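Local coordinates for tail spike protein gp49 (PDB 4RU4) that probably cleaves the O-specific polysaccharide of Pseudomonas as the lyase of a phage tailspike, degrading host envelope components during virus entry, at residues H71-S74 against G75-I79; A92-G95 against A96-I100. All coordinates share one frame; numbering follows the deposited sequence.

Contact 1: H71-S74 against G75-I79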
loop_
_atom_site.group_PDB
_atom_site.type_symbol
_atom_site.label_atom_id
_atom_site.label_comp_id
_atom_site.label_asym_id
_atom_site.label_seq_id
_atom_site.Cartn_x
_atom_site.Cartn_y
_atom_site.Cartn_z
ATOM N N HIS B 71 25.108 2.821 27.055
ATOM C CA HIS B 71 23.751 3.013 27.518
ATOM C C HIS B 71 23.660 4.344 28.254
ATOM O O HIS B 71 24.446 4.608 29.158
ATOM C CB HIS B 71 23.298 1.892 28.458
ATOM C CG HIS B 71 21.940 2.139 29.030
ATOM N ND1 HIS B 71 20.794 2.094 28.263
ATOM C CD2 HIS B 71 21.546 2.499 30.273
ATOM C CE1 HIS B 71 19.751 2.400 29.015
ATOM N NE2 HIS B 71 20.179 2.647 30.240
ATOM N N ILE B 72 22.707 5.176 27.855
ATOM C CA ILE B 72 22.542 6.493 28.457
ATOM C C ILE B 72 21.271 6.487 29.295
ATOM O O ILE B 72 20.183 6.521 28.763
ATOM C CB ILE B 72 22.423 7.597 27.375
ATOM C CG1 ILE B 72 23.665 7.615 26.484
ATOM C CG2 ILE B 72 22.198 8.979 28.017
ATOM C CD1 ILE B 72 23.715 8.810 25.524
ATOM N N PRO B 73 21.420 6.464 30.625
ATOM C CA PRO B 73 20.295 6.541 31.567
ATOM C C PRO B 73 19.591 7.865 31.403
ATOM O O PRO B 73 20.262 8.793 30.958
ATOM C CB PRO B 73 20.995 6.544 32.936
ATOM C CG PRO B 73 22.308 5.899 32.681
ATOM C CD PRO B 73 22.714 6.385 31.312
ATOM N N SER B 74 18.313 7.956 31.774
ATOM C CA SER B 74 17.605 9.229 31.901
ATOM C C SER B 74 18.484 10.268 32.545
ATOM O O SER B 74 19.112 10.012 33.567
ATOM C CB SER B 74 16.342 9.099 32.776
ATOM O OG SER B 74 15.297 8.516 32.036
ATOM N N GLY B 75 18.502 11.449 31.948
ATOM C CA GLY B 75 19.297 12.553 32.436
ATOM C C GLY B 75 19.400 13.561 31.308
ATOM O O GLY B 75 18.930 13.303 30.192
ATOM N N ASP B 76 20.007 14.708 31.590
ATOM C CA ASP B 76 19.999 15.816 30.657
ATOM C C ASP B 76 21.446 16.258 30.546
ATOM O O ASP B 76 21.943 16.994 31.380
ATOM C CB ASP B 76 19.084 16.926 31.200
ATOM C CG ASP B 76 18.767 17.996 30.168
ATOM O OD1 ASP B 76 19.606 18.311 29.299
ATOM O OD2 ASP B 76 17.656 18.549 30.228
ATOM N N TYR B 77 22.135 15.751 29.528
ATOM C CA TYR B 77 23.588 15.872 29.444
ATOM C C TYR B 77 24.009 17.088 28.619
ATOM O O TYR B 77 23.614 17.227 27.454
ATOM C CB TYR B 77 24.137 14.585 28.838
ATOM C CG TYR B 77 23.765 13.346 29.629
ATOM C CD1 TYR B 77 22.572 12.666 29.390
ATOM C CD2 TYR B 77 24.620 12.846 30.605
ATOM C CE1 TYR B 77 22.239 11.541 30.112
ATOM C CE2 TYR B 77 24.303 11.716 31.325
ATOM C CZ TYR B 77 23.107 11.066 31.079
ATOM O OH TYR B 77 22.776 9.939 31.802
ATOM N N GLN B 78 24.801 17.968 29.221
ATOM C CA GLN B 78 25.181 19.213 28.572
ATOM C C GLN B 78 26.488 19.017 27.833
ATOM O O GLN B 78 27.499 18.639 28.443
ATOM C CB GLN B 78 25.344 20.335 29.611
ATOM C CG GLN B 78 24.187 20.381 30.632
ATOM C CD GLN B 78 22.860 20.678 29.955
ATOM O OE1 GLN B 78 22.674 21.762 29.384
ATOM N NE2 GLN B 78 21.948 19.687 29.956
ATOM N N ILE B 79 26.478 19.278 26.526
ATOM C CA ILE B 79 27.687 19.092 25.734
ATOM C C ILE B 79 28.037 20.349 24.946
ATOM O O ILE B 79 27.159 21.056 24.459
ATOM C CB ILE B 79 27.581 17.864 24.799
ATOM C CG1 ILE B 79 26.492 18.084 23.737
ATOM C CG2 ILE B 79 27.330 16.600 25.633
ATOM C CD1 ILE B 79 26.514 17.100 22.557
#
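Tyr77 reaches back over the bend to Pro73 four residues earlier, its OH donating a hydrogen bond to Pro73 O at 2.9 Å. That carbonyl oxygen lies at the ring edge, near the ring plane. The hydroxyl, in turn, comes in at a C=O...OH angle of 132° and stands above the carbonyl plane. Pro73 CD also comes to 3.6 Å from Tyr77 OH, so the proline flanks the hydroxyl as well as binding it. Lower on the ring, Ile72 CG2 meets Tyr77 CE1 at 3.3 Å, a tight apolar approach from an oblique direction. The tyrosine is aimed here because its CB points toward 71-74 and its ring carbon CG sits beside the backbone N, opposite the carbonyl carbon (chi1 -58°). Further out, Leu60 of helix 55-65 packs on both Ile72 and Tyr77. Along the same strand, Gln78 NE2 donates to Asp76 O at 3.0 Å, while Asp76 OD2 forms a salt bridge with Arg101. The bend joins strands 70-72 and 75-79 at the start of the parallel beta-helix. The hydroxyl of a buried tyrosine thus donates its proton to a main-chain carbonyl of the bend, which should restrict its rotation.

Contact 2: A92-G95 against A96-I100; sequences AGDG and ATSII
Ser98 closes the bend with two bonds, one through its side chain and one through its backbone. Asp94 N donates to Ser98 OG at 2.7 Å with an N-H...O angle of 177°, a nearly straight bond. Ser98 N donates to Gly95 O at 2.9 Å, where the donor stands above the carbonyl plane. The hydroxyl arrives at Asp94 because Ser98 CB points toward 92-95 and OG lies beside its own backbone N (chi1 -68°). Since OG accepts from Asp94 N, its second bond, to Ile72 O, uses the hydroxyl proton, and the buried side chain thereby grips two main-chain groups at once.

The Ser98 N to Gly95 O bond closes a type I beta turn from Gly95 to Ser98. It links strands 89-93 and 98-107, which belong to neighbouring faces of a parallel beta-helix, the fold expected of a pectin lyase-like tailspike. Gly95 enters the turn with a positive phi of 110°, a backbone conformation that glycine adopts readily.

Ser98 OG lies 3.6 Å from Gly93 CA, an approach made possible by the bare alpha carbon of the glycine, and Asp94 CB comes to 3.7 Å from the same hydroxyl oxygen. Ser98 CB sits 3.5 Å from Gly95 O, beside the turn bond.

At the crest of the turn Thr97 OG1 is hydrogen-bonded to Ser74 OG and to Gln90 NE2 of a neighbouring subunit. Val205 of that subunit packs on Ala96 and Thr97, and its Pro69 on Asp94. Ala96 O accepts a bond from Gln212 NE2 of the same chain, which ties the turn to the next coil.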
loop_
_atom_site.group_PDB
_atom_site.type_symbol
_atom_site.label_atom_id
_atom_site.label_comp_id
_atom_site.label_asym_id
_atom_site.label_seq_id
_atom_site.Cartn_x
_atom_site.Cartn_y
_atom_site.Cartn_z
ATOM N N ALA B 92 22.313 3.714 23.153
ATOM C CA ALA B 92 20.909 3.466 23.452
ATOM C C ALA B 92 20.549 4.089 24.805
ATOM O O ALA B 92 21.330 3.989 25.753
ATOM C CB ALA B 92 20.624 1.960 23.459
ATOM N N GLY B 93 19.382 4.728 24.890
ATOM C CA GLY B 93 18.966 5.397 26.115
ATOM C C GLY B 93 17.682 4.799 26.660
ATOM O O GLY B 93 17.295 3.697 26.254
ATOM N N ASP B 94 17.018 5.523 27.560
ATOM C CA ASP B 94 15.794 5.019 28.184
ATOM C C ASP B 94 14.571 5.634 27.543
ATOM O O ASP B 94 13.475 5.595 28.109
ATOM C CB ASP B 94 15.779 5.353 29.678
ATOM C CG ASP B 94 16.760 4.522 30.466
ATOM O OD1 ASP B 94 17.133 3.433 29.992
ATOM O OD2 ASP B 94 17.175 4.966 31.556
ATOM N N GLY B 95 14.763 6.232 26.371
ATOM C CA GLY B 95 13.688 6.927 25.699
ATOM C C GLY B 95 13.913 8.428 25.714
ATOM O O GLY B 95 15.041 8.916 25.815
ATOM N N ALA B 96 12.822 9.170 25.616
ATOM C CA ALA B 96 12.889 10.609 25.398
ATOM C C ALA B 96 13.453 11.346 26.604
ATOM O O ALA B 96 13.768 12.526 26.503
ATOM C CB ALA B 96 11.488 11.159 25.046
ATOM N N THR B 97 13.574 10.656 27.745
ATOM C CA THR B 97 14.154 11.287 28.946
ATOM C C THR B 97 15.676 11.182 28.972
ATOM O O THR B 97 16.320 11.744 29.857
ATOM C CB THR B 97 13.599 10.684 30.253
ATOM O OG1 THR B 97 13.676 9.263 30.171
ATOM C CG2 THR B 97 12.141 11.098 30.467
ATOM N N SER B 98 16.247 10.454 28.015
ATOM C CA SER B 98 17.697 10.390 27.862
ATOM C C SER B 98 18.083 11.483 26.870
ATOM O O SER B 98 18.072 11.269 25.637
ATOM C CB SER B 98 18.142 9.013 27.360
ATOM O OG SER B 98 17.928 7.991 28.330
ATOM N N ILE B 99 18.383 12.660 27.405
ATOM C CA ILE B 99 18.535 13.868 26.599
ATOM C C ILE B 99 19.975 14.299 26.433
ATOM O O ILE B 99 20.715 14.437 27.422
ATOM C CB ILE B 99 17.746 15.021 27.237
ATOM C CG1 ILE B 99 16.249 14.730 27.146
ATOM C CG2 ILE B 99 18.085 16.376 26.601
ATOM C CD1 ILE B 99 15.424 15.498 28.175
ATOM N N ILE B 100 20.376 14.509 25.179
ATOM C CA ILE B 100 21.680 15.099 24.871
ATOM C C ILE B 100 21.438 16.525 24.355
ATOM O O ILE B 100 20.705 16.727 23.383
ATOM C CB ILE B 100 22.442 14.285 23.800
ATOM C CG1 ILE B 100 22.717 12.863 24.279
ATOM C CG2 ILE B 100 23.733 14.982 23.412
ATOM C CD1 ILE B 100 23.177 11.912 23.140
#

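From the N terminus, contact 1 comes first, bending the chain from strand 70-72 into strand 75-79. Strands 82-86 and 89-93 follow, and contact 2 then makes the corresponding bend into strand 98-107. The two are in series, neither nested nor crossed, yet their centres lie about 7 Å apart because one coil of the beta-helix brings the second bend alongside the first. Parallel strand pairing supports this: 70-72 runs beside 89-93, with Ile72 bonded to Ala92 through the backbone, and 75-79 beside 98-107, with Gly75 bonded to Thr97 and Ile99. Between the bends, Asp94 OD2 accepts from Ser74 N, and His71 packs on Asp94.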